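Transcriptional regulator KdgR (Pseudomonas aeruginosa, PDB 5Y6I) probably acts as a DNA-binding transcription factor of the IclR family, pairing a helix-turn-helix domain with a C-terminal domain of the GAF clan. Local coordinates at residues 45-48 and 49-53; 158-161 and 162-165; 184-187 and 188-192. All blocks are in the same frame, centred on the assembly; numbering follows the deposited sequence.

Contact 1: 45-48 and 49-53; sequences VGMP and ASKVH
The carbonyl oxygen of Pro48 takes the amide of Val52, with Val52 N at 3.2 Å from Pro48 O and an N-H...O angle of 161°. The donor lies in the carbonyl plane, and this bond spans the first turn of helix 49-61. Pro48 holds the N-cap position, and its ring lies near the start of the helix, with Pro48 CB 4.1 Å from Ser50 OG. His53 N bonds to Ala49 O, the next i, i+4 bond.

Met47 is the side chain that faces this turn from the loop. Its CG stands anti to the carbonyl carbon, beside the backbone N (chi1 -44°), and the chain bends at the last torsion, carrying the methyl across to Val52. Met47 CE meets Val52 CG2 at 3.7 Å, the two side chains crossing at about a right angle. Val45 comes to the same methyl of Val52, CG2 to CG2 at 4.2 Å. Lys51 crosses Met47 in a similar way: its methylene CE lies beside the sulfur, while Lys51 NZ stands farther off, 3.8 Å from Met47 SD. It is thus the aliphatic part of the lysine that packs across the thioether.

Gly46, with positive phi, ends helix 38-45 and starts the turn, so 38-45, the turn and 49-61 make up the helix-turn-helix of the IclR family. Val52 also packs on Leu38, Leu41 and Ala42 of helix 38-45, while the turn residues reach helix 18-31, Val45 at Ala28 and Met47 at Val21 and Ile25. The chemistry is that of a mostly apolar junction, joined by a backbone-to-backbone hydrogen bond, within the helix-turn-helix of a probable DNA-binding domain.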
loop_
_atom_site.group_PDB
_atom_site.type_symbol
_atom_site.label_atom_id
_atom_site.label_comp_id
_atom_site.label_asym_id
_atom_site.label_seq_id
_atom_site.Cartn_x
_atom_site.Cartn_y
_atom_site.Cartn_z
ATOM N N VAL A 45 9.199 12.450 21.080
ATOM C CA VAL A 45 8.219 11.820 21.968
ATOM C C VAL A 45 8.115 12.465 23.335
ATOM O O VAL A 45 7.393 11.934 24.184
ATOM C CB VAL A 45 8.493 10.339 22.300
ATOM C CG1 VAL A 45 8.671 9.545 21.090
ATOM C CG2 VAL A 45 9.737 10.213 23.143
ATOM N N GLY A 46 8.843 13.544 23.599
ATOM C CA GLY A 46 8.737 14.230 24.878
ATOM C C GLY A 46 9.006 13.408 26.119
ATOM O O GLY A 46 8.251 13.507 27.091
ATOM N N MET A 47 10.060 12.610 26.126
ATOM C CA MET A 47 10.484 11.889 27.311
ATOM C C MET A 47 11.960 12.136 27.579
ATOM O O MET A 47 12.705 12.546 26.678
ATOM C CB MET A 47 10.218 10.389 27.144
ATOM C CG MET A 47 8.872 10.108 26.559
ATOM S SD MET A 47 8.485 8.354 26.569
ATOM C CE MET A 47 9.797 7.736 25.531
ATOM N N PRO A 48 12.402 11.947 28.822
ATOM C CA PRO A 48 13.835 12.110 29.130
ATOM C C PRO A 48 14.714 11.221 28.258
ATOM O O PRO A 48 14.338 10.100 27.907
ATOM C CB PRO A 48 13.923 11.713 30.608
ATOM C CG PRO A 48 12.540 11.897 31.161
ATOM C CD PRO A 48 11.560 12.054 30.033
ATOM N N ALA A 49 15.898 11.737 27.903
ATOM C CA ALA A 49 16.785 11.000 27.005
ATOM C C ALA A 49 17.153 9.643 27.573
ATOM O O ALA A 49 17.303 8.680 26.813
ATOM C CB ALA A 49 18.058 11.791 26.719
ATOM N N SER A 50 17.271 9.540 28.899
ATOM C CA SER A 50 17.715 8.292 29.515
ATOM C C SER A 50 16.677 7.186 29.353
ATOM O O SER A 50 17.015 6.056 28.972
ATOM C CB SER A 50 18.069 8.525 30.988
ATOM O OG SER A 50 17.149 9.392 31.642
ATOM N N LYS A 51 15.400 7.485 29.608
ATOM C CA LYS A 51 14.378 6.469 29.377
ATOM C C LYS A 51 14.304 6.076 27.904
ATOM O O LYS A 51 14.090 4.900 27.590
ATOM C CB LYS A 51 13.013 6.951 29.892
ATOM C CG LYS A 51 11.811 6.241 29.298
ATOM C CD LYS A 51 10.516 6.535 30.083
ATOM C CE LYS A 51 9.777 7.752 29.529
ATOM N NZ LYS A 51 8.673 8.303 30.381
ATOM N N VAL A 52 14.508 7.023 26.983
ATOM C CA VAL A 52 14.479 6.649 25.567
ATOM C C VAL A 52 15.615 5.687 25.267
ATOM O O VAL A 52 15.411 4.622 24.668
ATOM C CB VAL A 52 14.517 7.893 24.651
ATOM C CG1 VAL A 52 14.532 7.485 23.161
ATOM C CG2 VAL A 52 13.319 8.776 24.922
ATOM N N HIS A 53 16.827 6.027 25.714
ATOM C CA HIS A 53 17.954 5.124 25.494
ATOM C C HIS A 53 17.680 3.731 26.049
ATOM O O HIS A 53 18.051 2.737 25.419
ATOM C CB HIS A 53 19.241 5.680 26.105
ATOM C CG HIS A 53 20.349 4.678 26.120
ATOM N ND1 HIS A 53 21.196 4.496 25.049
ATOM C CD2 HIS A 53 20.699 3.752 27.041
ATOM C CE1 HIS A 53 22.039 3.516 25.322
ATOM N NE2 HIS A 53 21.759 3.051 26.526
#

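Contact 2: 158-161 and 162-165; sequences FLPE and REVA
With CG set between the backbone N and the carbonyl carbon (chi1 36°), though short of the ideal 60°, and the chain extended beyond CG, the carboxylate of Glu163 comes back to the CD-CG side of Pro160, the two side chains crossing obliquely. Glu163 OE1 lies 3.3 Å from Pro160 CD. Glu161 reaches the other way: its chain bends at chi2 (68°) and folds along the first turn, which leaves Glu161 OE2 near the methyl of Ala165. Neither oxygen of that carboxylate is left to the methyl alone, since both are hydrogen-bonded, and OE1 forms a salt bridge with Arg168 of helix 162-171, about two turns on from Glu161.

At the start of the helix Glu161 O receives two weak backbone bonds, from Val164 N at 3.4 Å and from Ala165 N at 3.1 Å, the latter well bent at 128°.

This is a short loop joining two helices of the IclR C-terminal domain, which belongs to the GAF clan: helix 150-158 ends, Leu159 leaves helical geometry, and the chain then passes into helix 162-171. The inner side of the turn is apolar. Val164 CG1 lies 4.0 Å from Leu159 CB and 3.5 Å from Pro160 O, so the valine, buried, fills the bend beneath the loop. Leu159 and Glu163 both touch Trp117 of strand 111-118, which places the loop against the central sheet.

The second subunit reaches the same surface. Pro160 and Arg162 pack on its Asp106, and Glu163 on its Val131. Glu163 OE1 has a long, weak ion pair with Arg105 of the second subunit but also lies close to OD2 of that subunit's Asp106, a crowding of negative charge that may favour protonation of one of the two acids.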
loop_
_atom_site.group_PDB
_atom_site.type_symbol
_atom_site.label_atom_id
_atom_site.label_comp_id
_atom_site.label_asym_id
_atom_site.label_seq_id
_atom_site.Cartn_x
_atom_site.Cartn_y
_atom_site.Cartn_z
ATOM N N PHE A 158 -7.787 12.258 -10.792
ATOM C CA PHE A 158 -6.730 11.772 -9.929
ATOM C C PHE A 158 -5.954 10.578 -10.467
ATOM O O PHE A 158 -4.797 10.410 -10.081
ATOM C CB PHE A 158 -7.305 11.440 -8.550
ATOM C CG PHE A 158 -7.689 12.655 -7.766
ATOM C CD1 PHE A 158 -8.941 13.226 -7.912
ATOM C CD2 PHE A 158 -6.769 13.270 -6.930
ATOM C CE1 PHE A 158 -9.289 14.367 -7.208
ATOM C CE2 PHE A 158 -7.110 14.415 -6.225
ATOM C CZ PHE A 158 -8.378 14.963 -6.366
ATOM N N LEU A 159 -6.514 9.764 -11.348
ATOM C CA LEU A 159 -5.747 8.654 -11.896
ATOM C C LEU A 159 -4.856 9.108 -13.025
ATOM O O LEU A 159 -5.079 10.153 -13.645
ATOM C CB LEU A 159 -6.664 7.550 -12.397
ATOM C CG LEU A 159 -7.477 6.927 -11.294
ATOM C CD1 LEU A 159 -8.830 6.732 -11.842
ATOM C CD2 LEU A 159 -6.779 5.656 -10.718
ATOM N N PRO A 160 -3.817 8.324 -13.334
ATOM C CA PRO A 160 -3.009 8.624 -14.511
ATOM C C PRO A 160 -3.845 8.742 -15.775
ATOM O O PRO A 160 -4.901 8.126 -15.917
ATOM C CB PRO A 160 -2.041 7.431 -14.579
ATOM C CG PRO A 160 -1.944 6.951 -13.233
ATOM C CD PRO A 160 -3.310 7.105 -12.667
ATOM N N GLU A 161 -3.354 9.573 -16.687
ATOM C CA GLU A 161 -4.000 9.739 -17.975
ATOM C C GLU A 161 -4.061 8.420 -18.721
ATOM O O GLU A 161 -5.018 8.162 -19.457
ATOM C CB GLU A 161 -3.257 10.819 -18.767
ATOM C CG GLU A 161 -3.223 10.666 -20.277
ATOM C CD GLU A 161 -4.592 10.844 -20.908
ATOM O OE1 GLU A 161 -5.523 11.360 -20.240
ATOM O OE2 GLU A 161 -4.727 10.471 -22.089
ATOM N N ARG A 162 -3.103 7.539 -18.458
ATOM C CA ARG A 162 -2.908 6.352 -19.275
ATOM C C ARG A 162 -3.982 5.297 -19.013
ATOM O O ARG A 162 -4.417 4.606 -19.941
ATOM C CB ARG A 162 -1.505 5.800 -19.021
ATOM C CG ARG A 162 -1.298 4.396 -19.506
ATOM C CD ARG A 162 -0.957 4.400 -20.979
ATOM N NE ARG A 162 -1.105 3.067 -21.543
ATOM C CZ ARG A 162 -0.271 2.552 -22.439
ATOM N NH1 ARG A 162 0.787 3.243 -22.840
ATOM N NH2 ARG A 162 -0.480 1.331 -22.912
ATOM N N GLU A 163 -4.433 5.151 -17.772
ATOM C CA GLU A 163 -5.446 4.140 -17.512
ATOM C C GLU A 163 -6.876 4.673 -17.607
ATOM O O GLU A 163 -7.816 3.923 -17.320
ATOM C CB GLU A 163 -5.217 3.473 -16.156
ATOM C CG GLU A 163 -4.690 4.359 -15.058
ATOM C CD GLU A 163 -4.536 3.591 -13.755
ATOM O OE1 GLU A 163 -3.570 3.846 -13.015
ATOM O OE2 GLU A 163 -5.385 2.717 -13.484
ATOM N N VAL A 164 -7.068 5.927 -18.010
ATOM C CA VAL A 164 -8.402 6.427 -18.290
ATOM C C VAL A 164 -8.641 6.631 -19.783
ATOM O O VAL A 164 -9.789 6.520 -20.230
ATOM C CB VAL A 164 -8.693 7.732 -17.514
ATOM C CG1 VAL A 164 -8.314 7.623 -16.066
ATOM C CG2 VAL A 164 -8.090 8.936 -18.162
ATOM N N ALA A 165 -7.586 6.865 -20.568
ATOM C CA ALA A 165 -7.746 7.427 -21.900
ATOM C C ALA A 165 -8.506 6.492 -22.831
ATOM O O ALA A 165 -9.348 6.945 -23.615
ATOM C CB ALA A 165 -6.375 7.774 -22.485
#

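Contact 3: 184-187 and 188-192; sequences AAYA and VLLEG
From Ala184 to Glu191 the backbone bonds run four residues apart, as in an ordinary alpha-helix: Val188 N to Ala184 O and Leu189 N to Ala185 O at 3.0 Å each, Leu190 N to Tyr186 O at 3.2 Å, and a weak one from Glu191 N to Ala187 O. Tyr186 O also takes a weak, bent bond from Leu189 N, so that two amides share one carbonyl.

Of the side chains, Tyr186 and Leu190 carry the contact. A chi1 of 163° sets Tyr186 CG opposite the backbone N and sends the ring outward from the helix, and Leu190 CD1 reaches back to it. Leu190 has its CG anti to its carbonyl carbon (chi1 -57°), which turns its isobutyl group toward the ring. Leu190 CG sits over one face, 4.2 Å above the ring plane and offset toward the rim. CD1 is the branch that touches, at the phenol end: Leu190 CD1 lies 3.3 Å from Tyr186 CZ, with the hydroxyl oxygen close beside. The two side chains meet at a slant, not stacked flat. The hydroxyl has its own partner in Arg168 NH1, a weak hydrogen bond from the ring's far end to the neighbouring helix 162-171.

Val188 lies on another side of the helix, its two methyls over the carbonyls of the preceding turn, CG1 by Ala184 O and CG2 by Ala185 O. Near the start, Ala185 N is bound by Asp182 OD1, a carboxylate just before the helix.

An aromatic ring touched on one face by a leucine four residues later is a familiar i, i+4 pair on one helical face; here that face belongs to helix 183-196, which precedes strand 199-202, outermost within this chain in the sheet of the IclR C-terminal domain.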
loop_
_atom_site.group_PDB
_atom_site.type_symbol
_atom_site.label_atom_id
_atom_site.label_comp_id
_atom_site.label_asym_id
_atom_site.label_seq_id
_atom_site.Cartn_x
_atom_site.Cartn_y
_atom_site.Cartn_z
ATOM N N ALA A 184 -9.188 21.818 -24.015
ATOM C CA ALA A 184 -8.679 22.867 -23.136
ATOM C C ALA A 184 -9.512 22.970 -21.860
ATOM O O ALA A 184 -9.002 22.776 -20.751
ATOM C CB ALA A 184 -8.666 24.202 -23.878
ATOM N N ALA A 185 -10.809 23.267 -22.009
ATOM C CA ALA A 185 -11.698 23.308 -20.852
ATOM C C ALA A 185 -11.623 22.017 -20.051
ATOM O O ALA A 185 -11.663 22.037 -18.815
ATOM C CB ALA A 185 -13.137 23.563 -21.298
ATOM N N TYR A 186 -11.523 20.877 -20.738
ATOM C CA TYR A 186 -11.409 19.606 -20.027
ATOM C C TYR A 186 -10.198 19.612 -19.104
ATOM O O TYR A 186 -10.280 19.193 -17.942
ATOM C CB TYR A 186 -11.341 18.455 -21.039
ATOM C CG TYR A 186 -10.817 17.130 -20.513
ATOM C CD1 TYR A 186 -11.687 16.129 -20.101
ATOM C CD2 TYR A 186 -9.453 16.866 -20.475
ATOM C CE1 TYR A 186 -11.213 14.911 -19.638
ATOM C CE2 TYR A 186 -8.969 15.657 -20.021
ATOM C CZ TYR A 186 -9.852 14.678 -19.604
ATOM O OH TYR A 186 -9.371 13.470 -19.132
ATOM N N ALA A 187 -9.064 20.107 -19.602
ATOM C CA ALA A 187 -7.842 20.097 -18.808
ATOM C C ALA A 187 -7.921 21.084 -17.648
ATOM O O ALA A 187 -7.378 20.818 -16.568
ATOM C CB ALA A 187 -6.636 20.397 -19.691
ATOM N N VAL A 188 -8.610 22.214 -17.830
ATOM C CA VAL A 188 -8.746 23.158 -16.720
ATOM C C VAL A 188 -9.681 22.597 -15.652
ATOM O O VAL A 188 -9.536 22.894 -14.458
ATOM C CB VAL A 188 -9.210 24.539 -17.222
ATOM C CG1 VAL A 188 -8.440 24.942 -18.444
ATOM C CG2 VAL A 188 -10.692 24.555 -17.475
ATOM N N LEU A 189 -10.635 21.757 -16.050
ATOM C CA LEU A 189 -11.566 21.245 -15.053
ATOM C C LEU A 189 -10.911 20.188 -14.165
ATOM O O LEU A 189 -11.133 20.172 -12.951
ATOM C CB LEU A 189 -12.829 20.693 -15.722
ATOM C CG LEU A 189 -13.747 20.008 -14.707
ATOM C CD1 LEU A 189 -14.579 21.014 -13.918
ATOM C CD2 LEU A 189 -14.633 18.979 -15.375
ATOM N N LEU A 190 -10.090 19.312 -14.741
ATOM C CA LEU A 190 -9.390 18.307 -13.934
ATOM C C LEU A 190 -8.404 18.949 -12.966
ATOM O O LEU A 190 -8.225 18.477 -11.842
ATOM C CB LEU A 190 -8.677 17.307 -14.845
ATOM C CG LEU A 190 -9.643 16.631 -15.818
ATOM C CD1 LEU A 190 -9.013 15.415 -16.476
ATOM C CD2 LEU A 190 -10.916 16.247 -15.055
ATOM N N GLU A 191 -7.763 20.030 -13.383
ATOM C CA GLU A 191 -6.945 20.791 -12.450
ATOM C C GLU A 191 -7.806 21.408 -11.353
ATOM O O GLU A 191 -7.341 21.594 -10.224
ATOM C CB GLU A 191 -6.159 21.850 -13.232
ATOM C CG GLU A 191 -5.456 22.921 -12.422
ATOM C CD GLU A 191 -4.675 23.855 -13.322
ATOM O OE1 GLU A 191 -3.869 24.682 -12.825
ATOM O OE2 GLU A 191 -4.867 23.743 -14.546
ATOM N N GLY A 192 -9.065 21.714 -11.658
ATOM C CA GLY A 192 -9.944 22.254 -10.638
ATOM C C GLY A 192 -10.315 21.215 -9.605
ATOM O O GLY A 192 -10.273 21.481 -8.402
#

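From the N terminus, contact 1 comes first, turning the chain from helix 38-45 into helix 49-61 within the helix-turn-helix domain. The chain then crosses to the C-terminal domain, where contact 2 closes the loop between helices 150-158 and 162-171, and contact 3 lies within the next helix, 183-196, closing no loop of its own. The three follow in series; none nests in or crosses another. Contact 1 lies on the opposite side of the chain's centre, about 47 Å from contact 2 between centres. Contacts 2 and 3 are neighbours, about 14 Å apart between centres, and are linked through Arg168, salt-bridged to Glu161 and only weakly bonded to Tyr186.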